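Local coordinates for protein ArtJ (Geobacillus stearothermophilus, PDB 2PVU) that binds the basic amino acids arginine, lysine and histidine and probably delivers them to its cognate ATP-binding cassette transporter, at residues 158-161 and 162-166; 182-185 and 186-189; 201-204 and 205-209; 255-258 and 259-263. All coordinates share one frame; numbering follows the deposited sequence. Where two conformers were deposited one is given.

Contact 1: residues 158-161 and 162-166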
ATOM      1  N   GLY A 158       9.455  -1.595  -1.417  1.00 21.82           N
ATOM      2  CA  GLY A 158      10.408  -0.585  -1.919  1.00 22.77           C
ATOM      3  C   GLY A 158      11.755  -0.717  -1.232  1.00 22.29           C
ATOM      4  O   GLY A 158      12.792  -0.629  -1.882  1.00 22.35           O
ATOM      5  N   GLN A 159      11.745  -0.962   0.072  1.00 21.49           N
ATOM      6  CA  GLN A 159      13.000  -1.258   0.781  1.00 23.27           C
ATOM      7  C   GLN A 159      13.641  -2.474   0.171  1.00 23.14           C
ATOM      8  O   GLN A 159      14.858  -2.524  -0.065  1.00 23.86           O
ATOM      9  CB  GLN A 159      12.776  -1.497   2.268  1.00 21.95           C
ATOM     10  CG  GLN A 159      14.070  -1.881   2.972  1.00 24.98           C
ATOM     11  CD  GLN A 159      13.866  -2.101   4.439  1.00 28.11           C
ATOM     12  OE1 GLN A 159      12.983  -1.504   5.034  1.00 24.44           O
ATOM     13  NE2 GLN A 159      14.723  -2.920   5.052  1.00 28.15           N
ATOM     14  N   GLU A 160      12.816  -3.487  -0.076  1.00 24.16           N
ATOM     15  CA  GLU A 160      13.279  -4.713  -0.702  1.00 25.32           C
ATOM     16  C   GLU A 160      13.950  -4.468  -2.062  1.00 24.36           C
ATOM     17  O   GLU A 160      15.039  -4.995  -2.347  1.00 23.39           O
ATOM     18  CB  GLU A 160      12.107  -5.699  -0.886  1.00 25.21           C
ATOM     19  CG  GLU A 160      12.625  -7.091  -1.347  1.00 28.08           C
ATOM     20  CD  GLU A 160      11.516  -8.122  -1.482  1.00 30.47           C
ATOM     21  OE1 GLU A 160      10.315  -7.768  -1.291  1.00 32.67           O
ATOM     22  OE2 GLU A 160      11.852  -9.293  -1.801  1.00 36.79           O
ATOM     23  N   ALA A 161      13.299  -3.692  -2.916  1.00 24.09           N
ATOM     24  CA  ALA A 161      13.871  -3.437  -4.228  1.00 24.39           C
ATOM     25  C   ALA A 161      15.225  -2.695  -4.103  1.00 25.80           C
ATOM     26  O   ALA A 161      16.169  -3.004  -4.835  1.00 24.77           O
ATOM     27  CB  ALA A 161      12.880  -2.663  -5.135  1.00 23.90           C
ATOM     28  N   ALA A 162      15.322  -1.754  -3.149  1.00 25.47           N
ATOM     29  CA  ALA A 162      16.536  -0.971  -2.978  1.00 25.84           C
ATOM     30  C   ALA A 162      17.667  -1.908  -2.513  1.00 27.19           C
ATOM     31  O   ALA A 162      18.783  -1.837  -3.014  1.00 26.40           O
ATOM     32  CB  ALA A 162      16.280   0.173  -1.966  1.00 26.43           C
ATOM     33  N   GLU A 163      17.346  -2.817  -1.597  1.00 27.05           N
ATOM     34  CA  GLU A 163      18.354  -3.745  -1.077  1.00 28.71           C
ATOM     35  C   GLU A 163      18.777  -4.753  -2.115  1.00 29.07           C
ATOM     36  O   GLU A 163      19.949  -5.093  -2.199  1.00 30.60           O
ATOM     37  CB  GLU A 163      17.851  -4.447   0.178  1.00 28.24           C
ATOM     38  CG  GLU A 163      17.710  -3.468   1.327  1.00 30.13           C
ATOM     39  CD  GLU A 163      17.124  -4.071   2.578  1.00 31.33           C
ATOM     40  OE1 GLU A 163      16.484  -5.120   2.471  1.00 31.89           O
ATOM     41  OE2 GLU A 163      17.306  -3.481   3.670  1.00 35.61           O
ATOM     42  N   LYS A 164      17.827  -5.218  -2.922  1.00 30.10           N
ATOM     43  CA  LYS A 164      18.122  -6.148  -4.018  1.00 32.28           C
ATOM     44  C   LYS A 164      19.035  -5.530  -5.069  1.00 32.26           C
ATOM     45  O   LYS A 164      19.889  -6.220  -5.612  1.00 32.87           O
ATOM     46  CB  LYS A 164      16.826  -6.613  -4.684  1.00 32.82           C
ATOM     47  CG  LYS A 164      16.282  -7.917  -4.128  1.00 37.02           C
ATOM     48  CD  LYS A 164      14.865  -8.163  -4.633  1.00 44.76           C
ATOM     49  CE  LYS A 164      14.333  -9.527  -4.164  1.00 47.29           C
ATOM     50  NZ  LYS A 164      15.096 -10.022  -2.974  1.00 48.75           N
ATOM     51  N   LEU A 165      18.814  -4.252  -5.380  1.00 32.70           N
ATOM     52  CA  LEU A 165      19.577  -3.538  -6.406  1.00 33.36           C
ATOM     53  C   LEU A 165      20.976  -3.138  -5.959  1.00 34.13           C
ATOM     54  O   LEU A 165      21.902  -3.142  -6.775  1.00 34.09           O
ATOM     55  CB  LEU A 165      18.836  -2.286  -6.877  1.00 33.58           C
ATOM     56  CG  LEU A 165      17.537  -2.418  -7.687  1.00 35.00           C
ATOM     57  CD1 LEU A 165      16.893  -1.058  -7.836  1.00 36.38           C
ATOM     58  CD2 LEU A 165      17.754  -3.089  -9.059  1.00 37.53           C
ATOM     59  N   PHE A 166      21.122  -2.783  -4.679  1.00 34.60           N
ATOM     60  CA  PHE A 166      22.362  -2.158  -4.172  1.00 34.79           C
ATOM     61  C   PHE A 166      23.000  -2.850  -2.971  1.00 34.70           C
ATOM     62  O   PHE A 166      24.137  -2.533  -2.605  1.00 34.46           O
ATOM     63  CB  PHE A 166      22.095  -0.689  -3.835  1.00 35.21           C
ATOM     64  CG  PHE A 166      21.398   0.056  -4.939  1.00 35.91           C
ATOM     65  CD1 PHE A 166      22.041   0.276  -6.163  1.00 37.85           C
ATOM     66  CD2 PHE A 166      20.093   0.498  -4.777  1.00 38.42           C
ATOM     67  CE1 PHE A 166      21.395   0.944  -7.184  1.00 36.94           C
ATOM     68  CE2 PHE A 166      19.436   1.167  -5.796  1.00 37.44           C
ATOM     69  CZ  PHE A 166      20.082   1.389  -6.988  1.00 37.41           C
TER
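Glu-163 reaches back one helical turn to Gln-159, and its side chain touches that residue along most of its length. CB lies 3.6 Å from Gln-159 O, and CG settles closer still, 3.3 Å from Gln-159 O, because it is anti to its own carbonyl carbon (chi1 -68°). From there the chain runs on extended, bringing CD to within 3.8 Å of Gln-159 CG. At the tip, OE2 accepts from Gln-159 NE2 at 3.0 Å, while Glu-163 OE1 stays farther off, its nearest approach to Gln-159 being 3.8 Å, to NE2. The donor comes from above the carboxylate, 49° out of its plane, and amide and carboxylate are turned 82° against each other. The helix, 157-166, is the crossover of a beta-alpha-beta unit between strands 150-153 and 172-175, and this polar pair lies on its flank near Lys-174, whose NZ forms a long, weak ion pair with Glu-163 OE2. The other end of the Gln-159 amide is held too, OE1 accepting from the backbone N of Ala-155. With an alanine at Glu-163, Gln-159 NE2 would probably lose its carboxylate mate, while OE1 kept its own bond. One residue on, Glu-160 and Lys-164 run side by side in the same direction. Their salt bridge is long, Glu-160 OE2 to Lys-164 NZ at 3.5 Å, and CE of the lysine packs against the same oxygen at 3.4 Å.

Contact 2: residues 182-185 and 186-189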
ATOM      1  N   ILE A 182       9.007  10.873   2.103  1.00 23.47           N
ATOM      2  CA  ILE A 182       8.823  11.986   1.154  1.00 23.78           C
ATOM      3  C   ILE A 182       9.346  13.305   1.714  1.00 21.80           C
ATOM      4  O   ILE A 182      10.044  14.046   1.022  1.00 21.41           O
ATOM      5  CB  ILE A 182       7.338  12.105   0.703  1.00 23.56           C
ATOM      6  CG1 ILE A 182       6.996  10.934  -0.234  1.00 24.81           C
ATOM      7  CG2 ILE A 182       7.086  13.431  -0.027  1.00 24.80           C
ATOM      8  CD1 ILE A 182       5.514  10.692  -0.384  1.00 25.23           C
ATOM      9  N   MET A 183       9.032  13.580   2.982  1.00 21.76           N
ATOM     10  CA  MET A 183       9.570  14.751   3.670  0.50 21.43           C
ATOM     11  C   MET A 183      11.095  14.793   3.634  1.00 20.58           C
ATOM     12  O   MET A 183      11.671  15.884   3.489  1.00 20.18           O
ATOM     13  CB  MET A 183       9.054  14.825   5.116  0.50 20.89           C
ATOM     14  CG  MET A 183       7.553  15.064   5.206  0.50 21.18           C
ATOM     15  SD  MET A 183       6.866  15.183   6.874  0.50 22.59           S
ATOM     16  CE  MET A 183       5.337  16.040   6.463  0.50 20.74           C
ATOM     17  N   GLU A 184      11.748  13.626   3.776  1.00 20.93           N
ATOM     18  CA  GLU A 184      13.226  13.578   3.740  1.00 21.70           C
ATOM     19  C   GLU A 184      13.745  13.789   2.304  1.00 21.12           C
ATOM     20  O   GLU A 184      14.876  14.203   2.121  1.00 20.82           O
ATOM     21  CB  GLU A 184      13.793  12.255   4.313  1.00 21.48           C
ATOM     22  CG  GLU A 184      13.946  12.205   5.853  1.00 25.15           C
ATOM     23  CD  GLU A 184      14.924  13.265   6.444  1.00 24.51           C
ATOM     24  OE1 GLU A 184      16.161  13.051   6.522  1.00 23.56           O
ATOM     25  OE2 GLU A 184      14.425  14.284   6.899  1.00 24.73           O
ATOM     26  N   LEU A 185      12.934  13.448   1.298  1.00 20.90           N
ATOM     27  CA  LEU A 185      13.262  13.814  -0.096  1.00 21.03           C
ATOM     28  C   LEU A 185      13.204  15.337  -0.239  1.00 21.11           C
ATOM     29  O   LEU A 185      14.122  15.956  -0.764  1.00 21.90           O
ATOM     30  CB  LEU A 185      12.289  13.155  -1.089  1.00 19.68           C
ATOM     31  CG  LEU A 185      12.499  13.524  -2.548  1.00 21.36           C
ATOM     32  CD1 LEU A 185      13.915  13.072  -3.045  1.00 21.95           C
ATOM     33  CD2 LEU A 185      11.358  12.912  -3.395  1.00 21.83           C
ATOM     34  N   LEU A 186      12.127  15.940   0.250  1.00 21.85           N
ATOM     35  CA  LEU A 186      11.912  17.384   0.107  1.00 21.15           C
ATOM     36  C   LEU A 186      12.999  18.235   0.790  1.00 21.60           C
ATOM     37  O   LEU A 186      13.438  19.260   0.246  1.00 21.44           O
ATOM     38  CB  LEU A 186      10.515  17.775   0.609  1.00 21.77           C
ATOM     39  CG  LEU A 186       9.320  17.168  -0.130  1.00 25.02           C
ATOM     40  CD1 LEU A 186       8.086  17.522   0.655  1.00 27.67           C
ATOM     41  CD2 LEU A 186       9.214  17.660  -1.541  1.00 26.96           C
ATOM     42  N   ASN A 187      13.473  17.791   1.948  1.00 21.57           N
ATOM     43  CA  ASN A 187      14.439  18.572   2.696  1.00 21.58           C
ATOM     44  C   ASN A 187      15.900  18.203   2.357  1.00 21.87           C
ATOM     45  O   ASN A 187      16.858  18.711   2.971  1.00 22.72           O
ATOM     46  CB  ASN A 187      14.153  18.493   4.204  1.00 21.01           C
ATOM     47  CG  ASN A 187      14.455  17.120   4.795  1.00 20.19           C
ATOM     48  OD1 ASN A 187      15.226  16.333   4.230  1.00 21.45           O
ATOM     49  ND2 ASN A 187      13.894  16.851   5.968  1.00 23.17           N
ATOM     50  N   GLY A 188      16.063  17.346   1.363  1.00 22.34           N
ATOM     51  CA  GLY A 188      17.380  16.958   0.896  1.00 22.09           C
ATOM     52  C   GLY A 188      18.090  15.903   1.728  1.00 22.60           C
ATOM     53  O   GLY A 188      19.276  15.624   1.506  1.00 23.65           O
ATOM     54  N   GLY A 189      17.400  15.317   2.694  1.00 19.98           N
ATOM     55  CA  GLY A 189      17.994  14.231   3.468  1.00 22.08           C
ATOM     56  C   GLY A 189      18.251  12.976   2.630  1.00 22.48           C
ATOM     57  O   GLY A 189      19.174  12.202   2.911  1.00 23.40           O
TER
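An Asx turn carries the chain out of helix 178-186 toward strand 192-196: Asn-187 OD1 accepts from the backbone N of Gly-189 at 2.8 Å, nearly in line with its C=O bond. Asn-187, the first residue to leave helical angles, has CG between its own backbone N and carbonyl carbon (chi1 70°), which folds the group back over the last turn of the helix. There the other end of the amide is used as well, ND2 donating to Glu-184 OE2 at 2.8 Å in a nearly straight bond. Glu-184 OE2 lies in the plane of the Asn-187 amide, but its own carboxylate is met from above, the two planes standing 80° apart. Glu-184 comes to this position through a chain bent at chi2 (-62°). An alanine at Glu-184 would probably leave Asn-187 ND2 without its acceptor and the amide less firmly fixed in rotation. Gly-188, at positive phi, donates its N to Leu-185 O. On the flank facing the rest of the lobe, Ile-182 and Leu-186 pack on Tyr-203 of helix 197-206, and Leu-185 on Leu-132 and Leu-212. Between themselves the first two meet more loosely, Ile-182 CG2 lying 4.3 Å from Leu-186 CD1.

Contact 3: residues 201-204 and 205-209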
ATOM      1  N   ASN A 201       2.507   9.025  -7.831  1.00 24.01           N
ATOM      2  CA  ASN A 201       1.783   9.771  -8.845  1.00 25.76           C
ATOM      3  C   ASN A 201       0.799  10.761  -8.261  1.00 26.78           C
ATOM      4  O   ASN A 201       0.701  11.900  -8.748  1.00 27.21           O
ATOM      5  CB  ASN A 201       1.067   8.819  -9.808  1.00 26.25           C
ATOM      6  CG  ASN A 201       2.016   8.183 -10.814  1.00 27.18           C
ATOM      7  OD1 ASN A 201       3.036   8.777 -11.198  1.00 35.38           O
ATOM      8  ND2 ASN A 201       1.663   7.014 -11.283  1.00 32.44           N
ATOM      9  N   GLU A 202       0.076  10.350  -7.219  1.00 27.28           N
ATOM     10  CA  GLU A 202      -0.928  11.245  -6.613  1.00 28.78           C
ATOM     11  C   GLU A 202      -0.243  12.368  -5.817  1.00 27.72           C
ATOM     12  O   GLU A 202      -0.717  13.484  -5.807  1.00 25.75           O
ATOM     13  CB  GLU A 202      -1.925  10.470  -5.739  1.00 30.37           C
ATOM     14  CG  GLU A 202      -2.496  11.331  -4.595  1.00 36.87           C
ATOM     15  CD  GLU A 202      -3.966  11.094  -4.294  1.00 43.97           C
ATOM     16  OE1 GLU A 202      -4.752  10.977  -5.269  1.00 47.10           O
ATOM     17  OE2 GLU A 202      -4.331  11.057  -3.088  1.00 43.66           O
ATOM     18  N   TYR A 203       0.878  12.059  -5.170  1.00 26.43           N
ATOM     19  CA  TYR A 203       1.622  13.087  -4.448  1.00 26.49           C
ATOM     20  C   TYR A 203       2.056  14.213  -5.407  1.00 26.25           C
ATOM     21  O   TYR A 203       1.913  15.396  -5.101  1.00 24.91           O
ATOM     22  CB  TYR A 203       2.846  12.506  -3.715  1.00 27.22           C
ATOM     23  CG  TYR A 203       3.434  13.570  -2.841  1.00 27.41           C
ATOM     24  CD1 TYR A 203       2.944  13.765  -1.564  1.00 28.17           C
ATOM     25  CD2 TYR A 203       4.410  14.457  -3.330  1.00 30.65           C
ATOM     26  CE1 TYR A 203       3.444  14.787  -0.757  1.00 29.68           C
ATOM     27  CE2 TYR A 203       4.918  15.469  -2.529  1.00 29.23           C
ATOM     28  CZ  TYR A 203       4.424  15.618  -1.232  1.00 29.58           C
ATOM     29  OH  TYR A 203       4.847  16.631  -0.408  1.00 30.50           O
ATOM     30  N   VAL A 204       2.592  13.831  -6.561  1.00 26.59           N
ATOM     31  CA  VAL A 204       3.085  14.809  -7.550  1.00 28.02           C
ATOM     32  C   VAL A 204       1.908  15.599  -8.095  1.00 28.49           C
ATOM     33  O   VAL A 204       1.961  16.818  -8.182  1.00 29.74           O
ATOM     34  CB  VAL A 204       3.868  14.095  -8.687  1.00 27.62           C
ATOM     35  CG1 VAL A 204       4.127  15.030  -9.893  1.00 28.74           C
ATOM     36  CG2 VAL A 204       5.180  13.531  -8.139  1.00 28.33           C
ATOM     37  N   LYS A 205       0.827  14.901  -8.415  1.00 30.43           N
ATOM     38  CA  LYS A 205      -0.358  15.542  -9.006  1.00 32.44           C
ATOM     39  C   LYS A 205      -1.005  16.511  -8.008  1.00 32.24           C
ATOM     40  O   LYS A 205      -1.494  17.585  -8.384  1.00 33.58           O
ATOM     41  CB  LYS A 205      -1.357  14.466  -9.439  1.00 32.82           C
ATOM     42  CG  LYS A 205      -2.529  15.013 -10.210  1.00 37.95           C
ATOM     43  CD  LYS A 205      -3.254  13.903 -10.963  1.00 44.25           C
ATOM     44  CE  LYS A 205      -4.569  14.435 -11.559  1.00 46.26           C
ATOM     45  NZ  LYS A 205      -4.378  15.729 -12.298  1.00 48.62           N
ATOM     46  N   ASN A 206      -1.001  16.139  -6.735  1.00 32.74           N
ATOM     47  CA  ASN A 206      -1.516  17.022  -5.684  1.00 32.98           C
ATOM     48  C   ASN A 206      -0.531  18.058  -5.152  1.00 32.82           C
ATOM     49  O   ASN A 206      -0.935  18.981  -4.453  1.00 31.86           O
ATOM     50  CB  ASN A 206      -2.079  16.205  -4.527  1.00 33.67           C
ATOM     51  CG  ASN A 206      -3.254  15.347  -4.947  1.00 35.47           C
ATOM     52  OD1 ASN A 206      -3.934  15.627  -5.952  1.00 37.94           O
ATOM     53  ND2 ASN A 206      -3.501  14.292  -4.192  1.00 38.55           N
ATOM     54  N   ASN A 207       0.755  17.927  -5.469  1.00 31.95           N
ATOM     55  CA  ASN A 207       1.730  18.896  -4.955  1.00 31.53           C
ATOM     56  C   ASN A 207       2.651  19.510  -6.004  1.00 31.53           C
ATOM     57  O   ASN A 207       3.883  19.408  -5.887  1.00 31.02           O
ATOM     58  CB  ASN A 207       2.548  18.262  -3.825  1.00 30.81           C
ATOM     59  CG  ASN A 207       1.690  17.887  -2.657  1.00 31.67           C
ATOM     60  OD1 ASN A 207       1.498  18.686  -1.740  1.00 33.04           O
ATOM     61  ND2 ASN A 207       1.126  16.687  -2.694  1.00 29.17           N
ATOM     62  N   PRO A 208       2.060  20.196  -7.012  1.00 31.78           N
ATOM     63  CA  PRO A 208       2.843  20.752  -8.123  1.00 32.33           C
ATOM     64  C   PRO A 208       3.945  21.695  -7.632  1.00 32.58           C
ATOM     65  O   PRO A 208       5.046  21.710  -8.198  1.00 32.88           O
ATOM     66  CB  PRO A 208       1.795  21.518  -8.946  1.00 31.97           C
ATOM     67  CG  PRO A 208       0.639  21.726  -8.026  1.00 31.76           C
ATOM     68  CD  PRO A 208       0.630  20.533  -7.130  1.00 31.49           C
ATOM     69  N   ASN A 209       3.678  22.432  -6.557  1.00 33.07           N
ATOM     70  CA  ASN A 209       4.634  23.429  -6.077  1.00 33.75           C
ATOM     71  C   ASN A 209       5.874  22.821  -5.434  1.00 33.31           C
ATOM     72  O   ASN A 209       6.863  23.523  -5.221  1.00 34.18           O
ATOM     73  CB  ASN A 209       3.970  24.448  -5.149  1.00 34.07           C
ATOM     74  CG  ASN A 209       2.893  25.260  -5.852  1.00 37.15           C
ATOM     75  OD1 ASN A 209       2.912  25.415  -7.081  1.00 39.63           O
ATOM     76  ND2 ASN A 209       1.946  25.789  -5.075  1.00 40.21           N
TER
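Lys-205 continues helix 197-206 with its N bonded to Asn-201 O, and its CB rests 3.4 Å from that same oxygen before the rest of the chain leads off. Asn-206 follows, its N bonded to Glu-202 O. Its side chain lies across that of Glu-202, with amide and carboxylate planes 51° apart; ND2 sits 3.2 Å from both CG and CD of Glu-202, touching the chain where it joins the carboxylate. The glutamate also touches Ala-53 and Pro-54. Asn-207 is where the helix gives way. Its N is shared between two carbonyls, with a weak bond to Tyr-203 O and a bond of 3.2 Å to Val-204 O. Its side chain makes up for the weak one: ND2 donates to Tyr-203 O at 2.8 Å, in the carbonyl plane and on a lone pair, with the oxygen in the plane of the amide. With CG anti to the carbonyl carbon (chi1 -63°), the amide is laid over the Tyr-203 ring, 17° from parallel, and ND2 stands 3.5 Å above the ring plane over its centre. CB adds a CH-pi contact to the same face, 4.3 Å from the centroid. Pro-208 has only a marginal touch, CD on Val-204 O, and opens a short 3-10 segment. The Asn-207 amide thus takes the carbonyl four residues back, which the backbone N bonds only weakly, at the end of helix 197-206, before the chain goes on to strand 212-215.

Contact 4: residues 255-258 and 259-263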
ATOM      1  N   GLU A 255     -16.813   1.573  -9.497  1.00 24.06           N
ATOM      2  CA  GLU A 255     -17.283   2.878  -8.975  1.00 26.36           C
ATOM      3  C   GLU A 255     -16.255   3.468  -8.000  1.00 25.54           C
ATOM      4  O   GLU A 255     -15.895   4.644  -8.123  1.00 26.39           O
ATOM      5  CB  GLU A 255     -18.639   2.789  -8.268  1.00 25.76           C
ATOM      6  CG  GLU A 255     -19.829   2.367  -9.107  1.00 28.86           C
ATOM      7  CD  GLU A 255     -21.041   1.984  -8.221  1.00 31.48           C
ATOM      8  OE1 GLU A 255     -21.032   2.335  -6.996  1.00 38.31           O
ATOM      9  OE2 GLU A 255     -21.991   1.331  -8.737  1.00 37.73           O
ATOM     10  N   ILE A 256     -15.796   2.659  -7.038  1.00 25.02           N
ATOM     11  CA  ILE A 256     -14.768   3.079  -6.077  1.00 23.80           C
ATOM     12  C   ILE A 256     -13.463   3.452  -6.797  1.00 24.16           C
ATOM     13  O   ILE A 256     -12.866   4.497  -6.512  1.00 24.04           O
ATOM     14  CB  ILE A 256     -14.488   1.997  -5.013  1.00 23.96           C
ATOM     15  CG1 ILE A 256     -15.780   1.687  -4.241  1.00 21.80           C
ATOM     16  CG2 ILE A 256     -13.395   2.514  -4.049  1.00 24.50           C
ATOM     17  CD1 ILE A 256     -15.721   0.397  -3.385  1.00 23.56           C
ATOM     18  N   TYR A 257     -13.021   2.591  -7.715  1.00 23.90           N
ATOM     19  CA  TYR A 257     -11.800   2.850  -8.493  1.00 24.54           C
ATOM     20  C   TYR A 257     -11.880   4.185  -9.241  1.00 24.28           C
ATOM     21  O   TYR A 257     -10.940   4.987  -9.252  1.00 22.74           O
ATOM     22  CB  TYR A 257     -11.532   1.711  -9.488  1.00 24.33           C
ATOM     23  CG  TYR A 257     -10.185   1.858 -10.135  1.00 24.94           C
ATOM     24  CD1 TYR A 257      -9.031   1.275  -9.553  1.00 26.19           C
ATOM     25  CD2 TYR A 257     -10.031   2.619 -11.299  1.00 25.55           C
ATOM     26  CE1 TYR A 257      -7.781   1.443 -10.159  1.00 25.13           C
ATOM     27  CE2 TYR A 257      -8.795   2.813 -11.884  1.00 24.97           C
ATOM     28  CZ  TYR A 257      -7.687   2.199 -11.338  1.00 27.38           C
ATOM     29  OH  TYR A 257      -6.481   2.417 -11.969  1.00 28.70           O
ATOM     30  N   LYS A 258     -13.009   4.427  -9.895  1.00 25.00           N
ATOM     31  CA  LYS A 258     -13.174   5.672 -10.633  1.00 27.14           C
ATOM     32  C   LYS A 258     -13.199   6.907  -9.724  1.00 27.64           C
ATOM     33  O   LYS A 258     -12.698   7.982 -10.102  1.00 28.67           O
ATOM     34  CB  LYS A 258     -14.446   5.620 -11.455  1.00 27.71           C
ATOM     35  CG  LYS A 258     -14.346   4.653 -12.630  1.00 30.66           C
ATOM     36  CD  LYS A 258     -15.404   4.968 -13.675  1.00 35.65           C
ATOM     37  CE  LYS A 258     -16.777   4.424 -13.311  1.00 38.17           C
ATOM     38  NZ  LYS A 258     -17.787   4.708 -14.386  1.00 39.37           N
ATOM     39  N   LYS A 259     -13.832   6.769  -8.561  1.00 27.58           N
ATOM     40  CA  LYS A 259     -13.820   7.822  -7.537  1.00 27.63           C
ATOM     41  C   LYS A 259     -12.396   8.284  -7.282  1.00 26.99           C
ATOM     42  O   LYS A 259     -12.105   9.476  -7.343  1.00 26.66           O
ATOM     43  CB  LYS A 259     -14.457   7.323  -6.232  1.00 27.22           C
ATOM     44  CG  LYS A 259     -14.627   8.402  -5.169  1.00 28.89           C
ATOM     45  CD  LYS A 259     -15.171   7.792  -3.875  1.00 28.99           C
ATOM     46  CE  LYS A 259     -15.154   8.821  -2.760  1.00 31.33           C
ATOM     47  NZ  LYS A 259     -15.383   8.176  -1.428  1.00 29.38           N
ATOM     48  N   TRP A 260     -11.496   7.334  -7.058  1.00 25.74           N
ATOM     49  CA  TRP A 260     -10.162   7.649  -6.580  1.00 26.15           C
ATOM     50  C   TRP A 260      -9.145   7.936  -7.679  1.00 27.55           C
ATOM     51  O   TRP A 260      -8.194   8.692  -7.462  1.00 28.77           O
ATOM     52  CB  TRP A 260      -9.682   6.561  -5.605  1.00 25.64           C
ATOM     53  CG  TRP A 260     -10.484   6.659  -4.324  1.00 24.05           C
ATOM     54  CD1 TRP A 260     -11.588   5.928  -3.983  1.00 24.57           C
ATOM     55  CD2 TRP A 260     -10.272   7.589  -3.252  1.00 24.81           C
ATOM     56  NE1 TRP A 260     -12.077   6.343  -2.760  1.00 23.66           N
ATOM     57  CE2 TRP A 260     -11.285   7.358  -2.289  1.00 24.56           C
ATOM     58  CE3 TRP A 260      -9.313   8.593  -3.003  1.00 25.76           C
ATOM     59  CZ2 TRP A 260     -11.370   8.092  -1.078  1.00 25.63           C
ATOM     60  CZ3 TRP A 260      -9.412   9.341  -1.796  1.00 24.99           C
ATOM     61  CH2 TRP A 260     -10.423   9.076  -0.854  1.00 23.83           C
ATOM     62  N   PHE A 261      -9.359   7.367  -8.862  1.00 27.54           N
ATOM     63  CA  PHE A 261      -8.364   7.441  -9.926  1.00 27.12           C
ATOM     64  C   PHE A 261      -8.836   8.097 -11.207  1.00 27.40           C
ATOM     65  O   PHE A 261      -8.024   8.380 -12.078  1.00 27.59           O
ATOM     66  CB  PHE A 261      -7.801   6.045 -10.192  1.00 27.81           C
ATOM     67  CG  PHE A 261      -7.149   5.458  -8.998  1.00 27.53           C
ATOM     68  CD1 PHE A 261      -5.916   5.936  -8.572  1.00 29.03           C
ATOM     69  CD2 PHE A 261      -7.793   4.475  -8.234  1.00 28.70           C
ATOM     70  CE1 PHE A 261      -5.315   5.434  -7.431  1.00 30.29           C
ATOM     71  CE2 PHE A 261      -7.183   3.954  -7.086  1.00 30.14           C
ATOM     72  CZ  PHE A 261      -5.940   4.427  -6.690  1.00 30.17           C
ATOM     73  N   GLY A 262     -10.141   8.328 -11.319  1.00 27.09           N
ATOM     74  CA  GLY A 262     -10.723   9.079 -12.420  1.00 27.32           C
ATOM     75  C   GLY A 262     -10.707   8.386 -13.764  1.00 27.86           C
ATOM     76  O   GLY A 262     -10.854   9.021 -14.789  1.00 27.67           O
ATOM     77  N   LYS A 263     -10.508   7.077 -13.764  1.00 27.59           N
ATOM     78  CA  LYS A 263     -10.464   6.293 -14.998  1.00 27.68           C
ATOM     79  C   LYS A 263     -10.979   4.897 -14.675  1.00 27.30           C
ATOM     80  O   LYS A 263     -11.124   4.564 -13.505  1.00 25.81           O
ATOM     81  CB  LYS A 263      -9.030   6.222 -15.535  1.00 28.32           C
ATOM     82  CG  LYS A 263      -8.014   5.565 -14.584  1.00 30.18           C
ATOM     83  CD  LYS A 263      -6.637   5.709 -15.176  1.00 32.05           C
ATOM     84  CE  LYS A 263      -5.604   4.997 -14.331  1.00 36.58           C
ATOM     85  NZ  LYS A 263      -4.255   5.548 -14.712  1.00 38.24           N
TER
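Tyr-257 and Phe-261, one turn apart, form the dense part of this contact. With CG anti to the backbone N (chi1 -171°), the tyrosine ring leans toward the C-terminal end of the helix, where Phe-261 meets one face. Phe-261 CD2 stands 3.5 Å above the ring plane, offset toward the rim, and its CB adds a CH-pi contact with that face. The rings themselves are oblique, centroids 4.7 Å apart and planes at 36°. Beyond the pair Phe-261 meets Phe-125, Pro-54 and Phe-55. On another flank Ile-256 CG2 touches Trp-260 CD1 at 3.9 Å, and both side chains face helix 66-78, where Asp-69 takes the Trp-260 NE1 hydrogen bond and the Lys-259 NZ salt bridge. Helix 252-261 thus packs on a helix of the lobe built round the parallel sheet 82-86, 44-48 and 103-104, and ends at Phe-261; Gly-262 follows with positive phi, its N bonded to Lys-258 O at 2.9 Å. The side chains of Lys-258 and Lys-263 are on the solvent side, the extended Lys-263 chain bringing CE to 3.6 Å from Tyr-257 OH. The exception there is Lys-263 O, tucked at the edge of the Tyr-257 ring, in its plane and 3.1 Å from CD2: the contact buries it, and it has no partner in the model. Lys-258 runs past it with CG at 3.3 Å from Lys-263 O.

Along the chain the four contacts follow one another, each at or near the C-terminal end of a helix. Contacts 1 to 3 belong to helices 157-166, 178-186 and 197-206, which flank the mixed sheet of one lobe; contact 4, on helix 252-261, packs on the other lobe, its centre about 31 Å from that of contact 1 and across the chain's centre. Contacts 2 and 3 alone touch, their helices meeting where Tyr-203 lies against Ile-182 and Leu-186. Contacts 3 and 4 approach to about 5 Å between nearest atoms. Bound lysine lies between the lobes, as in other periplasmic-type binding proteins, with contacts 1 to 3 on one side of it and contact 4 on the other.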